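Local atomic coordinates of branched-chain-amino-acid aminotransferase (Pseudomonas sp. UW4, PDB entry 6JIF), a protein that catalyses the pyridoxal-5'-phosphate-dependent transfer of amino groups between branched-chain amino acids and 2-oxo acids, a step of branched-chain amino acid metabolism. Residues L101-Q104 with R105-R109; Q119-E122 with A123-V127; S271-E274 with L275-R279; E340-G343 with V344-G347. All blocks are in the same frame, centred on the assembly; numbering follows the deposited sequence.

Contact 1. Residues L101-Q104 with R105-R109; sequences LRMQ and RSCAR. With PLP (pyridoxal-5'-phosphate), chain D.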
loop_
_atom_site.group_PDB
_atom_site.type_symbol
_atom_site.label_atom_id
_atom_site.label_comp_id
_atom_site.label_asym_id
_atom_site.label_seq_id
_atom_site.Cartn_x
_atom_site.Cartn_y
_atom_site.Cartn_z
ATOM N N LEU B 101 0.960 -20.217 -5.395
ATOM C CA LEU B 101 0.336 -19.681 -6.607
ATOM C C LEU B 101 -0.105 -18.234 -6.391
ATOM O O LEU B 101 0.122 -17.342 -7.226
ATOM C CB LEU B 101 -0.866 -20.555 -7.019
ATOM C CG LEU B 101 -0.480 -21.943 -7.575
ATOM C CD1 LEU B 101 -1.630 -23.014 -7.528
ATOM C CD2 LEU B 101 0.091 -21.855 -9.012
ATOM N N ARG B 102 -0.752 -17.982 -5.254
ATOM C CA ARG B 102 -1.226 -16.633 -5.014
ATOM C C ARG B 102 -0.068 -15.665 -4.878
ATOM O O ARG B 102 -0.154 -14.521 -5.327
ATOM C CB ARG B 102 -2.127 -16.559 -3.774
ATOM C CG ARG B 102 -2.765 -15.156 -3.662
ATOM C CD ARG B 102 -3.930 -15.215 -2.590
ATOM N NE ARG B 102 -3.365 -15.570 -1.272
ATOM C CZ ARG B 102 -4.085 -15.958 -0.219
ATOM N NH1 ARG B 102 -5.384 -16.062 -0.354
ATOM N NH2 ARG B 102 -3.498 -16.217 0.955
ATOM N N MET B 103 1.011 -16.080 -4.227
ATOM C CA MET B 103 2.101 -15.143 -4.088
ATOM C C MET B 103 2.755 -14.879 -5.436
ATOM O O MET B 103 3.256 -13.783 -5.662
ATOM C CB MET B 103 3.122 -15.642 -3.066
ATOM C CG MET B 103 3.878 -14.475 -2.402
ATOM S SD MET B 103 5.082 -14.963 -1.138
ATOM C CE MET B 103 6.309 -15.623 -2.282
ATOM N N GLN B 104 2.798 -15.880 -6.319
ATOM C CA GLN B 104 3.289 -15.605 -7.670
ATOM C C GLN B 104 2.458 -14.506 -8.322
ATOM O O GLN B 104 3.004 -13.596 -8.962
ATOM C CB GLN B 104 3.294 -16.892 -8.497
ATOM C CG GLN B 104 4.299 -17.935 -7.971
ATOM C CD GLN B 104 3.985 -19.379 -8.294
ATOM O OE1 GLN B 104 3.033 -19.702 -9.042
ATOM N NE2 GLN B 104 4.801 -20.276 -7.744
ATOM N N ARG B 105 1.132 -14.539 -8.121
ATOM C CA ARG B 105 0.329 -13.498 -8.740
ATOM C C ARG B 105 0.550 -12.144 -8.042
ATOM O O ARG B 105 0.573 -11.114 -8.716
ATOM C CB ARG B 105 -1.140 -13.926 -8.746
ATOM C CG ARG B 105 -1.323 -15.367 -9.292
ATOM C CD ARG B 105 -2.782 -15.664 -9.623
ATOM N NE ARG B 105 -3.654 -15.400 -8.473
ATOM C CZ ARG B 105 -4.020 -16.348 -7.599
ATOM N NH1 ARG B 105 -3.603 -17.602 -7.763
ATOM N NH2 ARG B 105 -4.779 -16.050 -6.559
ATOM N N SER B 106 0.701 -12.112 -6.694
ATOM C CA SER B 106 0.917 -10.810 -6.031
ATOM C C SER B 106 2.274 -10.199 -6.436
ATOM O O SER B 106 2.406 -8.988 -6.713
ATOM C CB SER B 106 0.869 -10.971 -4.505
ATOM O OG SER B 106 -0.351 -11.619 -4.107
ATOM N N CYS B 107 3.297 -11.049 -6.501
ATOM C CA CYS B 107 4.603 -10.611 -6.979
ATOM C C CYS B 107 4.480 -10.045 -8.376
ATOM O O CYS B 107 5.000 -8.969 -8.657
ATOM C CB CYS B 107 5.586 -11.804 -6.984
ATOM S SG CYS B 107 6.259 -12.180 -5.340
ATOM N N ALA B 108 3.758 -10.740 -9.265
ATOM C CA ALA B 108 3.695 -10.248 -10.640
ATOM C C ALA B 108 3.007 -8.910 -10.700
ATOM O O ALA B 108 3.432 -8.025 -11.448
ATOM C CB ALA B 108 2.973 -11.227 -11.549
ATOM N N ARG B 109 1.959 -8.737 -9.891
ATOM C CA ARG B 109 1.228 -7.481 -9.932
ATOM C C ARG B 109 2.095 -6.310 -9.480
ATOM O O ARG B 109 1.862 -5.162 -9.906
ATOM C CB ARG B 109 -0.023 -7.628 -9.060
ATOM C CG ARG B 109 -0.935 -6.411 -8.946
ATOM C CD ARG B 109 -1.254 -5.782 -10.309
ATOM N NE ARG B 109 -2.519 -5.048 -10.389
ATOM C CZ ARG B 109 -2.610 -3.735 -10.276
ATOM N NH1 ARG B 109 -1.523 -2.981 -10.041
ATOM N NH2 ARG B 109 -3.814 -3.171 -10.429
HETATM N N1 PLP D . -9.859 -11.353 2.386
HETATM C C2 PLP D . -8.805 -10.493 2.455
HETATM C C2A PLP D . -9.082 -9.059 2.133
HETATM C C3 PLP D . -7.524 -10.958 2.752
HETATM O O3 PLP D . -6.469 -10.083 2.761
HETATM C C4 PLP D . -7.326 -12.335 3.037
HETATM C C4A PLP D . -5.932 -12.921 3.168
HETATM C C5 PLP D . -8.456 -13.172 2.974
HETATM C C6 PLP D . -9.676 -12.666 2.637
HETATM C C5A PLP D . -8.450 -14.630 3.314
HETATM O O4P PLP D . -7.512 -15.313 2.573
HETATM P P PLP D . -7.041 -16.750 3.080
HETATM O O1P PLP D . -8.245 -17.642 3.267
HETATM O O2P PLP D . -6.185 -17.230 1.899
HETATM O O3P PLP D . -6.278 -16.658 4.397
#
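Arg102, its aliphatic stem lying against Arg105, carries the polar chemistry of this helical turn to the pyridoxal-5'-phosphate. Its guanidinium meets the phosphate edge-on: NH1 donates to O2P of the cofactor at 2.7 Å with an N-H...O angle of 152°, while the NH2 bond to the same oxygen is weak. Glu79 makes a salt bridge to NH2 and Pro265 O accepts from NH1, so the second shell fixes the rotation of the group. CG is anti to the backbone N (chi1 -172°), which sends the chain off the helix toward the cofactor. A leucine in its place has no N-H to offer, so the phosphate is likely to be held less firmly on this side and Glu79 would lose this charge partner. Around this site the backbone closes in helical order, Ser106 N to Arg102 O at 2.9 Å and Cys107 N to Met103 O at 2.9 Å. Arg105 folds back over the turn: Arg102 CA lies over one face of its guanidinium, offset toward the rim, and NH2 comes to 3.6 Å from Arg102 CG; the two guanidinium planes stand 76° apart. Ser106 OG is hydrogen-bonded to Lys204 N, and Gln104 NE2 binds Val115 O and Thr117 OG1. On the buried side Met103 and Cys107 pack against Cys77 of strand 76-85 and Val150 of strand 143-153, setting helix 96-109 on the antiparallel sheet.

Contact 2. Residues Q119-E122 with A123-V127; sequences QFIE and ACKAV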
loop_
_atom_site.group_PDB
_atom_site.type_symbol
_atom_site.label_atom_id
_atom_site.label_comp_id
_atom_site.label_asym_id
_atom_site.label_seq_id
_atom_site.Cartn_x
_atom_site.Cartn_y
_atom_site.Cartn_z
ATOM N N GLN B 119 10.310 -24.437 -4.780
ATOM C CA GLN B 119 11.134 -23.629 -3.875
ATOM C C GLN B 119 10.315 -23.120 -2.683
ATOM O O GLN B 119 10.741 -23.206 -1.512
ATOM C CB GLN B 119 11.752 -22.478 -4.674
ATOM C CG GLN B 119 12.609 -21.417 -3.932
ATOM C CD GLN B 119 13.142 -20.247 -4.868
ATOM O OE1 GLN B 119 12.829 -20.182 -6.082
ATOM N NE2 GLN B 119 13.951 -19.344 -4.285
ATOM N N PHE B 120 9.125 -22.576 -2.976
ATOM C CA PHE B 120 8.267 -22.027 -1.938
ATOM C C PHE B 120 7.909 -23.093 -0.916
ATOM O O PHE B 120 8.086 -22.890 0.294
ATOM C CB PHE B 120 7.019 -21.414 -2.598
ATOM C CG PHE B 120 6.056 -20.741 -1.630
ATOM C CD1 PHE B 120 5.092 -21.508 -0.941
ATOM C CD2 PHE B 120 6.098 -19.385 -1.408
ATOM C CE1 PHE B 120 4.181 -20.910 -0.072
ATOM C CE2 PHE B 120 5.215 -18.777 -0.540
ATOM C CZ PHE B 120 4.251 -19.517 0.119
ATOM N N ILE B 121 7.414 -24.246 -1.386
ATOM C CA ILE B 121 6.925 -25.263 -0.456
ATOM C C ILE B 121 8.068 -25.840 0.360
ATOM O O ILE B 121 7.930 -26.022 1.575
ATOM C CB ILE B 121 6.137 -26.355 -1.203
ATOM C CG1 ILE B 121 4.918 -25.746 -1.910
ATOM C CG2 ILE B 121 5.812 -27.525 -0.259
ATOM C CD1 ILE B 121 4.083 -26.777 -2.665
ATOM N N GLU B 122 9.234 -26.076 -0.276
ATOM C CA GLU B 122 10.402 -26.579 0.442
ATOM C C GLU B 122 10.865 -25.599 1.516
ATOM O O GLU B 122 11.269 -26.018 2.606
ATOM C CB GLU B 122 11.562 -26.872 -0.525
ATOM C CG GLU B 122 11.351 -28.127 -1.353
ATOM C CD GLU B 122 10.964 -29.371 -0.546
ATOM O OE1 GLU B 122 11.514 -29.632 0.550
ATOM O OE2 GLU B 122 10.097 -30.118 -1.037
ATOM N N ALA B 123 10.826 -24.303 1.233
ATOM C CA ALA B 123 11.196 -23.328 2.256
ATOM C C ALA B 123 10.235 -23.390 3.432
ATOM O O ALA B 123 10.652 -23.310 4.600
ATOM C CB ALA B 123 11.206 -21.910 1.690
ATOM N N CYS B 124 8.945 -23.511 3.137
ATOM C CA CYS B 124 7.960 -23.595 4.216
ATOM C C CYS B 124 8.203 -24.819 5.067
ATOM O O CYS B 124 8.168 -24.737 6.309
ATOM C CB CYS B 124 6.545 -23.634 3.662
ATOM S SG CYS B 124 5.946 -22.105 2.893
ATOM N N LYS B 125 8.444 -25.968 4.415
ATOM C CA LYS B 125 8.703 -27.212 5.142
ATOM C C LYS B 125 9.953 -27.103 6.005
ATOM O O LYS B 125 9.958 -27.553 7.152
ATOM C CB LYS B 125 8.829 -28.398 4.176
ATOM C CG LYS B 125 7.527 -28.762 3.477
ATOM C CD LYS B 125 7.717 -29.888 2.511
ATOM C CE LYS B 125 7.793 -31.224 3.224
ATOM N NZ LYS B 125 8.146 -32.186 2.174
ATOM N N ALA B 126 10.998 -26.458 5.500
ATOM C CA ALA B 126 12.213 -26.297 6.297
ATOM C C ALA B 126 11.952 -25.435 7.525
ATOM O O ALA B 126 12.468 -25.721 8.602
ATOM C CB ALA B 126 13.328 -25.679 5.436
ATOM N N VAL B 127 11.136 -24.382 7.381
ATOM C CA VAL B 127 10.794 -23.566 8.559
ATOM C C VAL B 127 10.000 -24.374 9.593
ATOM O O VAL B 127 10.268 -24.309 10.814
ATOM C CB VAL B 127 10.033 -22.311 8.107
ATOM C CG1 VAL B 127 9.430 -21.564 9.317
ATOM C CG2 VAL B 127 10.966 -21.394 7.354
#
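Glu122, Ala123 and Lys125 are the residues that bury the most surface in this turn of helix 117-130. Glu122 and Lys125 occupy the outer side. The glutamate chain is bent at chi2 (-50°), yet OE2 remains 4.3 Å from Lys125 NZ, so the opposite charges are neighbours without forming a salt bridge. Lys125 also leans back on the preceding turn: its CG lies 3.4 Å from Ile121 O, and CD reaches Ile121 CG2 at 4.1 Å. Beneath this aliphatic contact, Lys125 N donates to Ile121 O with an N-H...O angle of 164°. Ala123 is held differently, its methyl resting 3.5 Å from Gln119 O, and the side chain also packs on Ile169 of strand 164-174. Next to it, Cys124 SG approaches the Phe120 ring obliquely, 4.2 Å from the centroid and 33° off the ring normal, with CE1 its nearest ring atom. Phe120 in turn touches Ala100 and Met103 of helix 96-109. The pair is a cysteine sulfur-aromatic contact between residues four apart; with buried residues against the strands and Glu122 exposed, helix 117-130 is amphipathic and packs on the antiparallel sheet.

Contact 3. Residues S271-E274 with L275-R279; sequences SLIE and LAKTR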
loop_
_atom_site.group_PDB
_atom_site.type_symbol
_atom_site.label_atom_id
_atom_site.label_comp_id
_atom_site.label_asym_id
_atom_site.label_seq_id
_atom_site.Cartn_x
_atom_site.Cartn_y
_atom_site.Cartn_z
ATOM N N SER B 271 -11.206 -23.630 -0.215
ATOM C CA SER B 271 -11.326 -24.901 0.471
ATOM C C SER B 271 -12.765 -25.182 0.858
ATOM O O SER B 271 -13.243 -26.315 0.737
ATOM C CB SER B 271 -10.397 -24.897 1.691
ATOM O OG SER B 271 -9.020 -24.829 1.268
ATOM N N LEU B 272 -13.457 -24.176 1.410
ATOM C CA LEU B 272 -14.868 -24.355 1.764
ATOM C C LEU B 272 -15.713 -24.610 0.521
ATOM O O LEU B 272 -16.638 -25.426 0.553
ATOM C CB LEU B 272 -15.370 -23.110 2.526
ATOM C CG LEU B 272 -14.753 -22.907 3.917
ATOM C CD1 LEU B 272 -15.214 -21.618 4.583
ATOM C CD2 LEU B 272 -15.148 -24.120 4.806
ATOM N N ILE B 273 -15.426 -23.921 -0.592
ATOM C CA ILE B 273 -16.181 -24.174 -1.824
ATOM C C ILE B 273 -16.013 -25.621 -2.250
ATOM O O ILE B 273 -16.988 -26.304 -2.592
ATOM C CB ILE B 273 -15.782 -23.181 -2.936
ATOM C CG1 ILE B 273 -16.349 -21.789 -2.619
ATOM C CG2 ILE B 273 -16.267 -23.653 -4.326
ATOM C CD1 ILE B 273 -15.776 -20.650 -3.459
ATOM N N GLU B 274 -14.765 -26.116 -2.219
ATOM C CA GLU B 274 -14.495 -27.487 -2.651
ATOM C C GLU B 274 -15.102 -28.503 -1.687
ATOM O O GLU B 274 -15.657 -29.517 -2.119
ATOM C CB GLU B 274 -12.981 -27.681 -2.827
ATOM C CG GLU B 274 -12.559 -26.970 -4.164
ATOM C CD GLU B 274 -11.061 -26.719 -4.462
ATOM O OE1 GLU B 274 -10.223 -26.546 -3.557
ATOM O OE2 GLU B 274 -10.751 -26.606 -5.683
ATOM N N LEU B 275 -15.043 -28.246 -0.373
ATOM C CA LEU B 275 -15.624 -29.210 0.560
ATOM C C LEU B 275 -17.139 -29.186 0.469
ATOM O O LEU B 275 -17.778 -30.227 0.527
ATOM C CB LEU B 275 -15.178 -28.942 1.996
ATOM C CG LEU B 275 -13.694 -29.226 2.252
ATOM C CD1 LEU B 275 -13.330 -28.607 3.604
ATOM C CD2 LEU B 275 -13.374 -30.740 2.214
ATOM N N ALA B 276 -17.724 -27.991 0.314
ATOM C CA ALA B 276 -19.161 -27.879 0.135
ATOM C C ALA B 276 -19.611 -28.695 -1.063
ATOM O O ALA B 276 -20.587 -29.437 -0.983
ATOM C CB ALA B 276 -19.546 -26.384 -0.063
ATOM N N LYS B 277 -18.904 -28.561 -2.200
ATOM C CA LYS B 277 -19.331 -29.239 -3.421
ATOM C C LYS B 277 -19.058 -30.729 -3.379
ATOM O O LYS B 277 -19.886 -31.524 -3.839
ATOM C CB LYS B 277 -18.633 -28.644 -4.632
ATOM C CG LYS B 277 -19.185 -27.319 -5.080
ATOM C CD LYS B 277 -18.478 -26.966 -6.448
ATOM C CE LYS B 277 -18.409 -25.453 -6.728
ATOM N NZ LYS B 277 -17.427 -25.154 -7.830
ATOM N N THR B 278 -17.867 -31.129 -2.933
ATOM C CA THR B 278 -17.447 -32.510 -3.100
ATOM C C THR B 278 -17.588 -33.360 -1.839
ATOM O O THR B 278 -17.433 -34.587 -1.924
ATOM C CB THR B 278 -15.999 -32.579 -3.591
ATOM O OG1 THR B 278 -15.138 -32.127 -2.543
ATOM C CG2 THR B 278 -15.838 -31.628 -4.775
ATOM N N ARG B 279 -17.785 -32.756 -0.670
ATOM C CA ARG B 279 -17.917 -33.554 0.543
ATOM C C ARG B 279 -19.227 -33.351 1.294
ATOM O O ARG B 279 -19.642 -34.254 2.044
ATOM C CB ARG B 279 -16.708 -33.305 1.485
ATOM C CG ARG B 279 -15.366 -33.876 0.943
ATOM C CD ARG B 279 -15.366 -35.377 0.945
ATOM N NE ARG B 279 -14.023 -35.841 0.568
ATOM C CZ ARG B 279 -13.015 -35.987 1.427
ATOM N NH1 ARG B 279 -13.198 -35.742 2.704
ATOM N NH2 ARG B 279 -11.812 -36.397 0.992
#
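Ser271 opens the turn by accepting from Leu275 N at 2.9 Å, and its carbonyl O also lies 3.3 Å from Leu275 CG. Its hydroxyl turns back along the helix, bonded to Ile267 O and Arg95 NH1. Leu272 O takes the next link, from Ala276 N at 2.8 Å, while the leucine side chain reaches Phe255 of strand 255-258 and Leu341 of helix 332-346. Ile273 meets Lys277 through its CG2 branch, 3.7 Å from Lys277 CE, the two side chains running side by side and pointing the same way. The end of the lysine chain lies beside the CG2 methyl, while its CB and CG lie near Ile273 O, and Ile273 packs also on Val284 and Glu286 of strand 284-287. Glu274 has two roles. OE1 forms a salt bridge with Arg95, and the carbonyl O accepts twice from Thr278, from N at 2.9 Å and from OG1 at 2.7 Å. The donors come from opposite faces of the carbonyl plane, the hydroxyl standing 40° out of it; a chi1 of 69° turns OG1 back toward this oxygen. Arg279 then leaves helical angles. The chemistry is that of a helix in a beta-alpha-beta unit, with apolar chains turned to its strands and a threonine hydroxyl doubling the grip on a carbonyl of the last turn, which probably steadies the helix where it ends.

Contact 4. Residues E340-G343 with V344-G347; sequences ELTG and VQTG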
loop_
_atom_site.group_PDB
_atom_site.type_symbol
_atom_site.label_atom_id
_atom_site.label_comp_id
_atom_site.label_asym_id
_atom_site.label_seq_id
_atom_site.Cartn_x
_atom_site.Cartn_y
_atom_site.Cartn_z
ATOM N N GLU B 340 -15.979 -29.763 9.119
ATOM C CA GLU B 340 -15.353 -30.429 7.978
ATOM C C GLU B 340 -13.959 -29.861 7.709
ATOM O O GLU B 340 -12.971 -30.613 7.515
ATOM C CB GLU B 340 -16.259 -30.285 6.748
ATOM C CG GLU B 340 -15.750 -31.029 5.506
ATOM C CD GLU B 340 -15.850 -32.580 5.619
ATOM O OE1 GLU B 340 -16.501 -33.120 6.557
ATOM O OE2 GLU B 340 -15.330 -33.299 4.697
ATOM N N LEU B 341 -13.852 -28.538 7.720
ATOM C CA LEU B 341 -12.601 -27.891 7.359
ATOM C C LEU B 341 -11.534 -28.134 8.419
ATOM O O LEU B 341 -10.398 -28.501 8.095
ATOM C CB LEU B 341 -12.826 -26.391 7.139
ATOM C CG LEU B 341 -11.462 -25.733 6.797
ATOM C CD1 LEU B 341 -10.758 -26.420 5.557
ATOM C CD2 LEU B 341 -11.625 -24.237 6.532
ATOM N N THR B 342 -11.873 -27.947 9.692
ATOM C CA THR B 342 -10.893 -28.245 10.748
ATOM C C THR B 342 -10.540 -29.732 10.810
ATOM O O THR B 342 -9.398 -30.077 11.135
ATOM C CB THR B 342 -11.417 -27.746 12.103
ATOM O OG1 THR B 342 -12.628 -28.463 12.480
ATOM C CG2 THR B 342 -11.716 -26.237 11.984
ATOM N N GLY B 343 -11.492 -30.620 10.497
ATOM C CA GLY B 343 -11.172 -32.041 10.469
ATOM C C GLY B 343 -10.160 -32.379 9.385
ATOM O O GLY B 343 -9.245 -33.182 9.613
ATOM N N VAL B 344 -10.305 -31.774 8.204
ATOM C CA VAL B 344 -9.322 -32.019 7.154
ATOM C C VAL B 344 -7.970 -31.424 7.536
ATOM O O VAL B 344 -6.927 -32.100 7.437
ATOM C CB VAL B 344 -9.850 -31.492 5.820
ATOM C CG1 VAL B 344 -8.696 -31.414 4.789
ATOM C CG2 VAL B 344 -11.029 -32.386 5.360
ATOM N N GLN B 345 -7.975 -30.196 8.079
ATOM C CA GLN B 345 -6.709 -29.551 8.446
ATOM C C GLN B 345 -5.918 -30.402 9.448
ATOM O O GLN B 345 -4.700 -30.601 9.280
ATOM C CB GLN B 345 -6.988 -28.138 8.992
ATOM C CG GLN B 345 -7.441 -27.192 7.948
ATOM C CD GLN B 345 -7.975 -25.901 8.533
ATOM O OE1 GLN B 345 -8.456 -25.863 9.677
ATOM N NE2 GLN B 345 -7.911 -24.841 7.746
ATOM N N THR B 346 -6.590 -30.981 10.457
ATOM C CA THR B 346 -5.882 -31.725 11.492
ATOM C C THR B 346 -5.695 -33.218 11.229
ATOM O O THR B 346 -5.087 -33.889 12.063
ATOM C CB THR B 346 -6.599 -31.561 12.845
ATOM O OG1 THR B 346 -7.934 -32.085 12.747
ATOM C CG2 THR B 346 -6.662 -30.108 13.167
ATOM N N GLY B 347 -6.223 -33.772 10.133
ATOM C CA GLY B 347 -6.092 -35.219 9.889
ATOM C C GLY B 347 -7.152 -36.107 10.506
ATOM O O GLY B 347 -7.022 -37.361 10.418
#
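The flat amide of Gln345 has Leu341 CG over one face, 3.8 Å from NE2, while at its oxygen end OE1 lies 3.6 Å from Thr342 CA and is approached obliquely by the CG2 methyl of Thr342. These residues form the last turns of helix 332-346, which closes in a Schellman motif at Gly347. Gln345 CG is anti to the carbonyl carbon (chi1 -70°), which lays the extended chain back along the preceding turn, and Phe94 of strand 91-94 touches both Gln345 and Leu341. Cut back to an alanine here, the side chain has no amide to lie over Leu341, and a gap is likely to open beside its CG and Phe94. One residue earlier, Val344 N donates to Glu340 O at 3.0 Å, Val344 CG2 sits 3.4 Å from the same oxygen, and the valine side chain also packs on Ile349 and Trp355. The positive phi of Gly347 (87°) would press any side chain against the preceding carbonyl, which accounts for the glycine. Thr342 OG1 bonds back to Tyr338 O, whereas the carbonyl of Thr342 serves the helix end: from opposite faces of its plane, Thr346 N and Thr346 OG1 each reach Thr342 O at 3.0 Å.

In the fold
Four helical turns, met in chain order, illustrate how a two-part enzyme arranges its helices on the two sides of one cofactor. Contacts 1 and 2 lie on successive helices 96-109 and 117-130, both packed on the seven-stranded antiparallel sheet; their centres are 17 Å apart and they touch through Met103 CE and Phe120 CE2, 3.8 Å apart. Contacts 3 and 4 belong to helices 267-278 and 332-346 beside the mixed sheet, centres 12 Å apart, with Leu272 and Leu275 packed on Leu341. Between the pairs the nearest atoms are about 10 to 14 Å apart. Pyridoxal-5'-phosphate lies between, held by Arg102 of contact 1, with contact 2 behind it, and by Ile267 and Thr268 of helix 267-278.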